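Local coordinates for Poly(Beta-D-mannuronate) lyase (PDB 7O79), which probably cleaves alginate at its beta-D-mannuronate units, as a family 6 polysaccharide lyase built on a parallel beta-helix, at residues A[23-28]-A[51-56]; A[76-81]-A[101-106]; A[16-21]-A[46-51]; A[33-38]-A[65-70]. All coordinates share one frame; numbering follows the deposited sequence.

Contact 1 of 4, residues A[23-28]-A[51-56]; sequences AILMQP and KADQAG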
loop_
_atom_site.group_PDB
_atom_site.type_symbol
_atom_site.label_atom_id
_atom_site.label_comp_id
_atom_site.label_asym_id
_atom_site.label_seq_id
_atom_site.Cartn_x
_atom_site.Cartn_y
_atom_site.Cartn_z
ATOM N N ALA A 23 -23.149 -9.535 -21.438
ATOM C CA ALA A 23 -22.280 -8.364 -21.458
ATOM C C ALA A 23 -23.091 -7.123 -21.812
ATOM O O ALA A 23 -23.940 -7.153 -22.710
ATOM C CB ALA A 23 -21.119 -8.539 -22.439
ATOM N N ILE A 24 -22.843 -6.043 -21.074
ATOM C CA ILE A 24 -23.495 -4.752 -21.265
ATOM C C ILE A 24 -22.443 -3.815 -21.846
ATOM O O ILE A 24 -21.388 -3.601 -21.233
ATOM C CB ILE A 24 -24.068 -4.217 -19.943
ATOM C CG1 ILE A 24 -24.972 -5.270 -19.307
ATOM C CG2 ILE A 24 -24.846 -2.910 -20.163
ATOM C CD1 ILE A 24 -25.399 -4.964 -17.848
ATOM N N LEU A 25 -22.711 -3.294 -23.043
ATOM C CA LEU A 25 -21.740 -2.557 -23.844
ATOM C C LEU A 25 -22.179 -1.101 -23.945
ATOM O O LEU A 25 -23.236 -0.812 -24.520
ATOM C CB LEU A 25 -21.615 -3.165 -25.244
ATOM C CG LEU A 25 -21.371 -4.670 -25.451
ATOM C CD1 LEU A 25 -21.071 -4.964 -26.916
ATOM C CD2 LEU A 25 -20.259 -5.204 -24.581
ATOM N N MET A 26 -21.366 -0.188 -23.402
ATOM C CA MET A 26 -21.703 1.232 -23.408
ATOM C C MET A 26 -21.214 1.921 -24.680
ATOM O O MET A 26 -20.090 1.700 -25.140
ATOM C CB MET A 26 -21.126 1.950 -22.185
ATOM C CG MET A 26 -21.689 1.468 -20.846
ATOM S SD MET A 26 -20.654 1.867 -19.410
ATOM C CE MET A 26 -21.314 3.476 -18.949
ATOM N N GLN A 27 -22.068 2.780 -25.239
ATOM C CA GLN A 27 -21.707 3.497 -26.453
ATOM C C GLN A 27 -20.687 4.602 -26.156
ATOM O O GLN A 27 -20.669 5.166 -25.058
ATOM C CB GLN A 27 -22.954 4.091 -27.109
ATOM C CG GLN A 27 -23.904 3.047 -27.666
ATOM C CD GLN A 27 -23.466 2.547 -29.032
ATOM O OE1 GLN A 27 -22.809 3.268 -29.795
ATOM N NE2 GLN A 27 -23.833 1.311 -29.353
ATOM N N PRO A 28 -19.827 4.926 -27.120
ATOM C CA PRO A 28 -18.788 5.933 -26.875
ATOM C C PRO A 28 -19.384 7.311 -26.649
ATOM O O PRO A 28 -20.469 7.640 -27.138
ATOM C CB PRO A 28 -17.938 5.913 -28.155
ATOM C CG PRO A 28 -18.406 4.780 -28.957
ATOM C CD PRO A 28 -19.748 4.348 -28.472
ATOM N N LYS A 51 -18.919 -3.053 -19.970
ATOM C CA LYS A 51 -17.705 -2.538 -20.595
ATOM C C LYS A 51 -18.046 -1.542 -21.693
ATOM O O LYS A 51 -19.187 -1.452 -22.145
ATOM C CB LYS A 51 -16.842 -3.665 -21.160
ATOM C CG LYS A 51 -17.445 -4.436 -22.305
ATOM C CD LYS A 51 -16.455 -5.510 -22.661
ATOM C CE LYS A 51 -16.865 -6.385 -23.801
ATOM N NZ LYS A 51 -15.772 -7.394 -23.990
ATOM N N ALA A 52 -17.016 -0.807 -22.131
ATOM C CA ALA A 52 -17.139 0.103 -23.267
ATOM C C ALA A 52 -17.085 -0.665 -24.587
ATOM O O ALA A 52 -16.340 -1.635 -24.714
ATOM C CB ALA A 52 -16.013 1.139 -23.222
ATOM N N ASP A 53 -17.902 -0.250 -25.569
ATOM C CA ASP A 53 -17.720 -0.756 -26.937
ATOM C C ASP A 53 -16.281 -0.629 -27.394
ATOM O O ASP A 53 -15.731 -1.540 -28.026
ATOM C CB ASP A 53 -18.647 -0.021 -27.911
ATOM C CG ASP A 53 -20.092 -0.443 -27.771
ATOM O OD1 ASP A 53 -20.311 -1.624 -27.437
ATOM O OD2 ASP A 53 -21.001 0.410 -27.897
ATOM N N GLN A 54 -15.657 0.498 -27.092
ATOM C CA GLN A 54 -14.259 0.730 -27.407
ATOM C C GLN A 54 -13.603 1.211 -26.126
ATOM O O GLN A 54 -13.998 2.247 -25.579
ATOM C CB GLN A 54 -14.116 1.749 -28.540
ATOM N N ALA A 55 -12.654 0.431 -25.615
ATOM C CA ALA A 55 -12.016 0.776 -24.351
ATOM C C ALA A 55 -11.443 2.184 -24.415
ATOM O O ALA A 55 -10.784 2.556 -25.386
ATOM C CB ALA A 55 -10.909 -0.229 -24.020
ATOM N N GLY A 56 -11.704 2.971 -23.377
ATOM C CA GLY A 56 -11.187 4.314 -23.316
ATOM C C GLY A 56 -12.054 5.350 -23.984
ATOM O O GLY A 56 -11.819 6.544 -23.789
HETATM O O HOH W 1 -17.623 2.664 -26.496
#

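Contact 2 of 4, residues A[76-81]-A[101-106]; sequences EGLLFK and ENTAIV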
loop_
_atom_site.group_PDB
_atom_site.type_symbol
_atom_site.label_atom_id
_atom_site.label_comp_id
_atom_site.label_asym_id
_atom_site.label_seq_id
_atom_site.Cartn_x
_atom_site.Cartn_y
_atom_site.Cartn_z
ATOM N N GLU A 76 -14.950 -3.276 -17.493
ATOM C CA GLU A 76 -13.775 -3.122 -18.340
ATOM C C GLU A 76 -13.837 -1.838 -19.150
ATOM O O GLU A 76 -14.900 -1.463 -19.648
ATOM C CB GLU A 76 -13.634 -4.289 -19.312
ATOM C CG GLU A 76 -13.806 -5.633 -18.679
ATOM C CD GLU A 76 -13.159 -6.723 -19.486
ATOM O OE1 GLU A 76 -12.134 -7.273 -19.033
ATOM O OE2 GLU A 76 -13.682 -7.027 -20.580
ATOM N N GLY A 77 -12.682 -1.183 -19.299
ATOM C CA GLY A 77 -12.511 -0.181 -20.337
ATOM C C GLY A 77 -13.062 1.208 -20.088
ATOM O O GLY A 77 -13.157 1.991 -21.042
ATOM N N LEU A 78 -13.401 1.561 -18.847
ATOM C CA LEU A 78 -13.984 2.868 -18.560
ATOM C C LEU A 78 -12.914 3.941 -18.322
ATOM O O LEU A 78 -11.748 3.652 -18.075
ATOM C CB LEU A 78 -14.918 2.796 -17.349
ATOM C CG LEU A 78 -16.043 1.767 -17.441
ATOM C CD1 LEU A 78 -17.036 1.943 -16.290
ATOM C CD2 LEU A 78 -16.735 1.884 -18.803
ATOM N N LEU A 79 -13.334 5.199 -18.428
ATOM C CA LEU A 79 -12.505 6.345 -18.074
ATOM C C LEU A 79 -13.340 7.288 -17.218
ATOM O O LEU A 79 -14.455 7.662 -17.604
ATOM C CB LEU A 79 -11.971 7.074 -19.319
ATOM C CG LEU A 79 -11.369 8.485 -19.138
ATOM C CD1 LEU A 79 -10.055 8.494 -18.350
ATOM C CD2 LEU A 79 -11.149 9.147 -20.492
ATOM N N PHE A 80 -12.819 7.630 -16.041
ATOM C CA PHE A 80 -13.414 8.632 -15.166
ATOM C C PHE A 80 -12.579 9.902 -15.275
ATOM O O PHE A 80 -11.390 9.903 -14.930
ATOM C CB PHE A 80 -13.473 8.150 -13.718
ATOM C CG PHE A 80 -14.470 7.058 -13.488
ATOM C CD1 PHE A 80 -14.161 5.746 -13.809
ATOM C CD2 PHE A 80 -15.717 7.338 -12.970
ATOM C CE1 PHE A 80 -15.073 4.728 -13.604
ATOM C CE2 PHE A 80 -16.643 6.316 -12.761
ATOM C CZ PHE A 80 -16.309 5.010 -13.080
ATOM N N LYS A 81 -13.196 10.972 -15.766
ATOM C CA LYS A 81 -12.459 12.177 -16.123
ATOM C C LYS A 81 -13.459 13.313 -16.266
ATOM O O LYS A 81 -14.640 13.081 -16.542
ATOM C CB LYS A 81 -11.656 11.955 -17.415
ATOM C CG LYS A 81 -10.794 13.128 -17.901
ATOM C CD LYS A 81 -9.996 12.691 -19.123
ATOM C CE LYS A 81 -9.240 13.832 -19.791
ATOM N NZ LYS A 81 -8.154 14.412 -18.964
ATOM N N GLU A 101 -10.984 -3.931 -14.748
ATOM C CA GLU A 101 -9.763 -3.915 -15.534
ATOM C C GLU A 101 -9.891 -2.948 -16.692
ATOM O O GLU A 101 -10.991 -2.564 -17.092
ATOM C CB GLU A 101 -9.355 -5.326 -15.989
ATOM C CG GLU A 101 -10.387 -6.172 -16.658
ATOM C CD GLU A 101 -9.812 -7.559 -16.995
ATOM O OE1 GLU A 101 -10.574 -8.444 -17.407
ATOM O OE2 GLU A 101 -8.578 -7.755 -16.875
ATOM N N ASN A 102 -8.720 -2.508 -17.170
ATOM C CA ASN A 102 -8.582 -1.618 -18.320
ATOM C C ASN A 102 -9.322 -0.298 -18.109
ATOM O O ASN A 102 -9.863 0.275 -19.046
ATOM C CB ASN A 102 -9.040 -2.302 -19.614
ATOM C CG ASN A 102 -8.194 -1.892 -20.819
ATOM O OD1 ASN A 102 -7.062 -1.433 -20.664
ATOM N ND2 ASN A 102 -8.737 -2.067 -22.023
ATOM N N THR A 103 -9.308 0.209 -16.879
ATOM C CA THR A 103 -10.007 1.433 -16.507
ATOM C C THR A 103 -9.016 2.470 -15.995
ATOM O O THR A 103 -8.023 2.126 -15.357
ATOM C CB THR A 103 -11.076 1.118 -15.445
ATOM O OG1 THR A 103 -12.054 0.250 -16.025
ATOM C CG2 THR A 103 -11.753 2.392 -14.882
ATOM N N ALA A 104 -9.255 3.739 -16.316
ATOM C CA ALA A 104 -8.407 4.818 -15.837
ATOM C C ALA A 104 -9.245 5.862 -15.112
ATOM O O ALA A 104 -10.429 6.040 -15.399
ATOM C CB ALA A 104 -7.625 5.486 -16.975
ATOM N N ILE A 105 -8.617 6.520 -14.140
ATOM C CA ILE A 105 -9.180 7.670 -13.452
ATOM C C ILE A 105 -8.161 8.784 -13.613
ATOM O O ILE A 105 -6.996 8.614 -13.236
ATOM C CB ILE A 105 -9.442 7.391 -11.966
ATOM C CG1 ILE A 105 -10.413 6.232 -11.782
ATOM C CG2 ILE A 105 -10.032 8.627 -11.314
ATOM C CD1 ILE A 105 -10.689 5.926 -10.315
ATOM N N VAL A 106 -8.582 9.911 -14.185
ATOM C CA VAL A 106 -7.649 10.961 -14.595
ATOM C C VAL A 106 -8.106 12.284 -13.996
ATOM O O VAL A 106 -9.222 12.737 -14.272
ATOM C CB VAL A 106 -7.542 11.056 -16.127
ATOM C CG1 VAL A 106 -6.681 12.248 -16.553
ATOM C CG2 VAL A 106 -6.994 9.758 -16.712
#

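Contact 3 of 4, residues A[16-21]-A[46-51]; sequences GSAVAG and KPITLK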
loop_
_atom_site.group_PDB
_atom_site.type_symbol
_atom_site.label_atom_id
_atom_site.label_comp_id
_atom_site.label_asym_id
_atom_site.label_seq_id
_atom_site.Cartn_x
_atom_site.Cartn_y
_atom_site.Cartn_z
ATOM N N GLY A 16 -30.579 -4.449 -14.593
ATOM C CA GLY A 16 -31.639 -5.240 -13.991
ATOM C C GLY A 16 -32.065 -6.454 -14.794
ATOM O O GLY A 16 -32.587 -7.417 -14.231
ATOM N N SER A 17 -31.865 -6.435 -16.107
ATOM C CA SER A 17 -32.367 -7.508 -16.957
ATOM C C SER A 17 -31.287 -8.475 -17.431
ATOM O O SER A 17 -31.626 -9.531 -17.973
ATOM C CB SER A 17 -33.093 -6.912 -18.164
ATOM O OG SER A 17 -32.165 -6.578 -19.185
ATOM N N ALA A 18 -30.009 -8.151 -17.238
ATOM C CA ALA A 18 -28.931 -9.031 -17.675
ATOM C C ALA A 18 -28.990 -10.365 -16.937
ATOM O O ALA A 18 -29.283 -10.418 -15.739
ATOM C CB ALA A 18 -27.579 -8.359 -17.437
ATOM N N VAL A 19 -28.729 -11.452 -17.655
ATOM C CA VAL A 19 -28.640 -12.770 -17.030
ATOM C C VAL A 19 -27.184 -13.224 -17.055
ATOM O O VAL A 19 -26.357 -12.704 -17.813
ATOM C CB VAL A 19 -29.563 -13.818 -17.697
ATOM C CG1 VAL A 19 -31.000 -13.352 -17.651
ATOM C CG2 VAL A 19 -29.149 -14.091 -19.118
ATOM N N ALA A 20 -26.875 -14.214 -16.204
ATOM C CA ALA A 20 -25.503 -14.696 -16.061
ATOM C C ALA A 20 -24.881 -14.975 -17.425
ATOM O O ALA A 20 -25.489 -15.621 -18.280
ATOM C CB ALA A 20 -25.472 -15.957 -15.187
ATOM N N GLY A 21 -23.677 -14.450 -17.636
ATOM C CA GLY A 21 -22.961 -14.613 -18.882
ATOM C C GLY A 21 -23.119 -13.460 -19.847
ATOM O O GLY A 21 -22.346 -13.378 -20.805
ATOM N N LYS A 46 -20.538 -17.993 -14.890
ATOM C CA LYS A 46 -20.937 -17.071 -15.959
ATOM C C LYS A 46 -21.035 -15.655 -15.409
ATOM O O LYS A 46 -22.132 -15.184 -15.064
ATOM C CB LYS A 46 -22.257 -17.480 -16.621
ATOM C CG LYS A 46 -22.207 -18.744 -17.460
ATOM C CD LYS A 46 -23.569 -18.977 -18.124
ATOM C CE LYS A 46 -23.592 -20.232 -18.969
ATOM N NZ LYS A 46 -24.929 -20.423 -19.609
ATOM N N PRO A 47 -19.908 -14.945 -15.318
ATOM C CA PRO A 47 -19.939 -13.553 -14.862
ATOM C C PRO A 47 -20.740 -12.691 -15.821
ATOM O O PRO A 47 -21.061 -13.079 -16.948
ATOM C CB PRO A 47 -18.466 -13.126 -14.844
ATOM C CG PRO A 47 -17.672 -14.400 -15.016
ATOM C CD PRO A 47 -18.550 -15.417 -15.629
ATOM N N ILE A 48 -21.077 -11.496 -15.351
ATOM C CA ILE A 48 -21.712 -10.478 -16.177
ATOM C C ILE A 48 -20.751 -9.305 -16.286
ATOM O O ILE A 48 -20.132 -8.898 -15.298
ATOM C CB ILE A 48 -23.086 -10.048 -15.615
ATOM C CG1 ILE A 48 -24.075 -11.209 -15.676
ATOM C CG2 ILE A 48 -23.649 -8.840 -16.374
ATOM C CD1 ILE A 48 -25.322 -10.972 -14.892
ATOM N N THR A 49 -20.607 -8.785 -17.496
ATOM C CA THR A 49 -19.596 -7.792 -17.815
ATOM C C THR A 49 -20.265 -6.501 -18.262
ATOM O O THR A 49 -21.131 -6.514 -19.140
ATOM C CB THR A 49 -18.666 -8.312 -18.909
ATOM O OG1 THR A 49 -18.060 -9.537 -18.470
ATOM C CG2 THR A 49 -17.566 -7.283 -19.241
ATOM N N LEU A 50 -19.884 -5.402 -17.630
ATOM C CA LEU A 50 -20.156 -4.059 -18.117
ATOM C C LEU A 50 -18.864 -3.548 -18.731
ATOM O O LEU A 50 -17.819 -3.620 -18.086
ATOM C CB LEU A 50 -20.586 -3.142 -16.971
ATOM C CG LEU A 50 -20.867 -1.664 -17.281
ATOM C CD1 LEU A 50 -21.949 -1.519 -18.354
ATOM C CD2 LEU A 50 -21.200 -0.883 -16.025
ATOM N N LYS A 51 -18.919 -3.053 -19.970
ATOM C CA LYS A 51 -17.705 -2.538 -20.595
ATOM C C LYS A 51 -18.046 -1.542 -21.693
ATOM O O LYS A 51 -19.187 -1.452 -22.145
ATOM C CB LYS A 51 -16.842 -3.665 -21.160
ATOM C CG LYS A 51 -17.445 -4.436 -22.305
ATOM C CD LYS A 51 -16.455 -5.510 -22.661
ATOM C CE LYS A 51 -16.865 -6.385 -23.801
ATOM N NZ LYS A 51 -15.772 -7.394 -23.990
#

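Contact 4 of 4, residues A[33-38]-A[65-70]; sequences DVKILF and SLSFDA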
loop_
_atom_site.group_PDB
_atom_site.type_symbol
_atom_site.label_atom_id
_atom_site.label_comp_id
_atom_site.label_asym_id
_atom_site.label_seq_id
_atom_site.Cartn_x
_atom_site.Cartn_y
_atom_site.Cartn_z
ATOM N N ASP A 33 -22.633 12.567 -14.818
ATOM C CA ASP A 33 -23.358 12.365 -13.558
ATOM C C ASP A 33 -24.084 11.021 -13.507
ATOM O O ASP A 33 -25.264 10.939 -13.158
ATOM C CB ASP A 33 -24.349 13.507 -13.297
ATOM C CG ASP A 33 -23.703 14.882 -13.372
ATOM O OD1 ASP A 33 -22.618 15.058 -12.791
ATOM O OD2 ASP A 33 -24.296 15.799 -13.981
ATOM N N VAL A 34 -23.364 9.944 -13.819
ATOM C CA VAL A 34 -23.944 8.602 -13.787
ATOM C C VAL A 34 -23.398 7.858 -12.577
ATOM O O VAL A 34 -22.205 7.541 -12.517
ATOM C CB VAL A 34 -23.678 7.817 -15.079
ATOM C CG1 VAL A 34 -24.513 6.518 -15.070
ATOM C CG2 VAL A 34 -24.041 8.662 -16.296
ATOM N N LYS A 35 -24.277 7.554 -11.626
ATOM C CA LYS A 35 -23.929 6.709 -10.484
ATOM C C LYS A 35 -24.291 5.281 -10.865
ATOM O O LYS A 35 -25.466 4.903 -10.879
ATOM C CB LYS A 35 -24.658 7.168 -9.226
ATOM C CG LYS A 35 -24.462 6.295 -7.999
ATOM C CD LYS A 35 -25.419 6.741 -6.887
ATOM C CE LYS A 35 -25.175 6.017 -5.559
ATOM N NZ LYS A 35 -23.804 5.409 -5.428
ATOM N N ILE A 36 -23.284 4.483 -11.188
ATOM C CA ILE A 36 -23.502 3.117 -11.651
ATOM C C ILE A 36 -23.603 2.202 -10.433
ATOM O O ILE A 36 -22.600 1.951 -9.755
ATOM C CB ILE A 36 -22.372 2.680 -12.586
ATOM C CG1 ILE A 36 -22.336 3.580 -13.816
ATOM C CG2 ILE A 36 -22.543 1.237 -13.011
ATOM C CD1 ILE A 36 -21.147 3.340 -14.711
ATOM N N LEU A 37 -24.781 1.647 -10.211
ATOM C CA LEU A 37 -24.985 0.668 -9.159
ATOM C C LEU A 37 -25.101 -0.699 -9.838
ATOM O O LEU A 37 -26.152 -1.106 -10.242
ATOM C CB LEU A 37 -26.198 0.957 -8.292
ATOM C CG LEU A 37 -26.289 2.267 -7.522
ATOM C CD1 LEU A 37 -27.565 2.295 -6.721
ATOM C CD2 LEU A 37 -25.075 2.540 -6.643
ATOM N N PHE A 38 -23.983 -1.386 -9.948
ATOM C CA PHE A 38 -23.896 -2.652 -10.657
ATOM C C PHE A 38 -24.232 -3.805 -9.732
ATOM O O PHE A 38 -23.428 -4.257 -8.968
ATOM C CB PHE A 38 -22.490 -2.769 -11.228
ATOM C CG PHE A 38 -22.320 -3.755 -12.322
ATOM C CD1 PHE A 38 -23.387 -4.277 -13.013
ATOM C CD2 PHE A 38 -21.041 -4.141 -12.684
ATOM C CE1 PHE A 38 -23.186 -5.178 -14.024
ATOM C CE2 PHE A 38 -20.832 -5.033 -13.697
ATOM C CZ PHE A 38 -21.910 -5.551 -14.379
ATOM N N SER A 65 -19.742 7.522 -10.670
ATOM C CA SER A 65 -19.141 6.577 -9.737
ATOM C C SER A 65 -19.635 5.195 -10.119
ATOM O O SER A 65 -20.596 5.053 -10.881
ATOM C CB SER A 65 -19.493 6.919 -8.284
ATOM O OG SER A 65 -20.904 6.847 -8.113
ATOM N N LEU A 66 -18.966 4.176 -9.578
ATOM C CA LEU A 66 -19.270 2.780 -9.867
ATOM C C LEU A 66 -19.178 1.978 -8.582
ATOM O O LEU A 66 -18.191 2.101 -7.850
ATOM C CB LEU A 66 -18.293 2.222 -10.903
ATOM C CG LEU A 66 -18.152 0.705 -11.051
ATOM C CD1 LEU A 66 -19.386 0.104 -11.709
ATOM C CD2 LEU A 66 -16.908 0.382 -11.877
ATOM N N SER A 67 -20.201 1.159 -8.329
ATOM C CA SER A 67 -20.289 0.285 -7.166
ATOM C C SER A 67 -20.573 -1.134 -7.635
ATOM O O SER A 67 -21.566 -1.369 -8.332
ATOM C CB SER A 67 -21.394 0.747 -6.206
ATOM O OG SER A 67 -21.090 2.025 -5.687
ATOM N N PHE A 68 -19.710 -2.074 -7.249
ATOM C CA PHE A 68 -19.948 -3.499 -7.474
ATOM C C PHE A 68 -20.785 -3.999 -6.302
ATOM O O PHE A 68 -20.272 -4.119 -5.189
ATOM C CB PHE A 68 -18.635 -4.279 -7.529
ATOM C CG PHE A 68 -17.742 -3.953 -8.706
ATOM C CD1 PHE A 68 -16.831 -2.921 -8.632
ATOM C CD2 PHE A 68 -17.783 -4.715 -9.860
ATOM C CE1 PHE A 68 -15.979 -2.631 -9.700
ATOM C CE2 PHE A 68 -16.935 -4.439 -10.925
ATOM C CZ PHE A 68 -16.036 -3.391 -10.845
ATOM N N ASP A 69 -22.067 -4.289 -6.527
ATOM C CA ASP A 69 -22.964 -4.625 -5.419
ATOM C C ASP A 69 -23.576 -6.012 -5.542
ATOM O O ASP A 69 -24.613 -6.271 -4.920
ATOM C CB ASP A 69 -24.082 -3.588 -5.273
ATOM C CG ASP A 69 -23.550 -2.170 -5.077
ATOM O OD1 ASP A 69 -22.449 -1.998 -4.511
ATOM O OD2 ASP A 69 -24.240 -1.222 -5.493
ATOM N N ALA A 70 -22.972 -6.893 -6.341
ATOM C CA ALA A 70 -23.328 -8.305 -6.401
ATOM C C ALA A 70 -22.119 -9.073 -6.925
ATOM O O ALA A 70 -21.226 -8.477 -7.546
ATOM C CB ALA A 70 -24.564 -8.538 -7.291
HETATM O O HOH W 2 -21.969 4.020 -7.545
#

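Contact 1 of 4, residues A[23-28]-A[51-56]
Lys-51 meets strand 23-26 through its backbone on both sides of Leu-25: its N donates to Ile-24 O (2.8 Å), almost in line with that carbonyl, and its O takes Met-26 N (2.8 Å) in the carbonyl plane. The lysine side chain leaves with CG between the backbone N and the carbonyl carbon (chi1 66°) and then runs extended, which lays it beside Leu-25, both pointing the same way; Leu-25 CD2 touches Lys-51 CE at 3.7 Å. Ala-52, paired with Met-26, turns to the other face, where Val-58 packs on both. At Asp-53 the strand is over, yet its N still gives Met-26 O a nearly straight bond (3.0 Å, 175° at the hydrogen). Its carboxylate crosses Leu-25 at about a right angle, OD1 only 3.0 Å from Leu-25 CB, and Gln-4 of strand 3-5 hydrogen-bonds that same oxygen. One step on, a water joins Gln-54 N to Met-26 O, giving this carbonyl a second donor. Such a parallel ladder, linking equivalent strands of successive coils, is characteristic of a parallel beta-helix, the fold of the pectate-lyase-like clan.

Contact 2 of 4, residues A[76-81]-A[101-106]
Phe-80 and Ile-105 pair in the close-packed half of the contact, where strands 79-81 and 104-106 run parallel, their axes 4.8 Å apart at closest approach. Phe-80 CB meets Ile-105 CG1 at 4.1 Å, while Ala-104 O and Thr-103 CG2 lie at the edge of the ring; Val-90 and Ile-91 cover both side chains from strand 89-93. On the other face Leu-79 CD1 reaches past Ala-104 to Val-106 CG2 (3.7 Å). Three backbone bonds, from Ala-104 N to Leu-78 O through Val-106 N to Phe-80 O, close this half. Thr-103 ends it: CG2, anti to the backbone N, presses on Leu-78 O (3.4 Å), and OG1 donates to Glu-101 O from above the carbonyl plane while accepting a weak bond from Leu-78 N (3.4 Å). A valine in its place would probably leave Leu-78 N without this weak acceptor and Glu-101 O without its hydroxyl donor. The end nearer solvent is polar. Here Glu-76 and Glu-101 run side by side, with Glu-76 OE1 2.5 Å from Glu-101 OE1. Lys-99 forms a salt bridge with that Glu-101 oxygen, and so short a separation suggests that one acid probably holds a proton and donates it to the other.

Contact 3 of 4, residues A[16-21]-A[46-51]
Ile-48 gives up more surface than any other residue here, pressing its longer branch against the chain that leaves helix 8-17. CG1 stands beside the backbone N, anti to the carbonyl carbon (chi1 -66°), and from there touches Val-19 O at 3.5 Å and Ala-20 CA at 3.8 Å; CD1 continues along the Val-19 carbonyl, 3.6 Å from its O. The shorter branch, CG2, turns instead to Ala-18 CB, 4.1 Å away, at the first residue to leave the helical conformation. Cut back to an alanine, this side chain would probably leave the Val-19 to Ala-20 peptide without the packing of CG1 and CD1 and open a gap beside Ala-18. Ala-20 and Gly-21 pack against the other partner, Lys-46. The methyl of Ala-20 rests on Lys-46 O (3.4 Å) and Lys-46 CB (3.8 Å), while the rest of the lysine chain runs extended toward solvent. Gly-21 passes close by with its N giving a weak, strongly bent hydrogen bond to Pro-47 O (3.0 Å, 125° at the hydrogen). A side chain on this glycine would be tight against Lys-46 CD and, at phi 96°, would also jam against the preceding carbonyl. Just beyond, Thr-49 forms backbone bonds to Asp-22 and Ile-24, so the contact lies where the pairing of strands 23-26 and 48-52 begins. Ile-48 also touches Leu-73 of strand 73-83. A short helix packed over the end of the first coil, between strands 3-5 and 23-26, is the N-terminal cap usual in beta-helical polysaccharide lyases.

Contact 4 of 4, residues A[33-38]-A[65-70]
Ile-36 and Leu-66 form the apolar centre, their side chains crossing obliquely on the face that looks into the coil. Leu-66 CG lies anti to its own N (chi1 162°), which carries CD1 back across the strand gap to Ile-36 CG2 at 3.6 Å and, more distantly, to Phe-38 CB at 4.3 Å. One step along, Phe-38 and Phe-68 approach at a slant through their CD2 atoms, also 4.3 Å apart; Phe-68 stacks on Phe-93 of the next strand. Leu-50 and Val-75, from another wall of the helix, meet these side chains from within.

Outward from this layer, strands 35-38 and 65-68 run parallel and are joined by five backbone bonds, from Ser-65 N to Val-34 O at one end to Asp-69 N to Phe-38 O (2.8 Å) at the other. The reverse face, apart from Leu-37, is polar. There one water takes a hydrogen bond from Lys-35 NZ (3.1 Å), gives one to Ile-36 O (3.1 Å), and is bonded to both hydroxyls, Ser-65 OG (3.1 Å) and Ser-67 OG (2.9 Å). Ile-36 O therefore serves both this water and Ser-67 N. At the far edge Asp-69 OD2 lies near Leu-37 CD2, whereas OD1 is held by Asn-94. Residues alternating between a hydrophobic bore and a largely polar outer face, stacked coil upon coil, characterise the wall of a parallel beta-helix.

Overall arrangement
All four contacts sit at the N-terminal end of the beta-helix, about 20 to 31 Å from the centre of the chain. Contacts 1 and 3 share Lys-51 and strand 48-52, their centres about 13 Å apart; contact 3 adds the end of helix 8-17. Contact 2 carries the same ladder onward, its centre about 11 Å from that of contact 1, with strand 73-83 neighbouring 48-52. Contact 4 belongs to another wall, its centre about 14 Å from those of contacts 2 and 3, and meets them in the interior through Phe-80, Leu-50 and Phe-38. Along the chain contacts 1, 3 and 4 interleave, and contact 2 follows them all; together they join neighbouring coils along two walls.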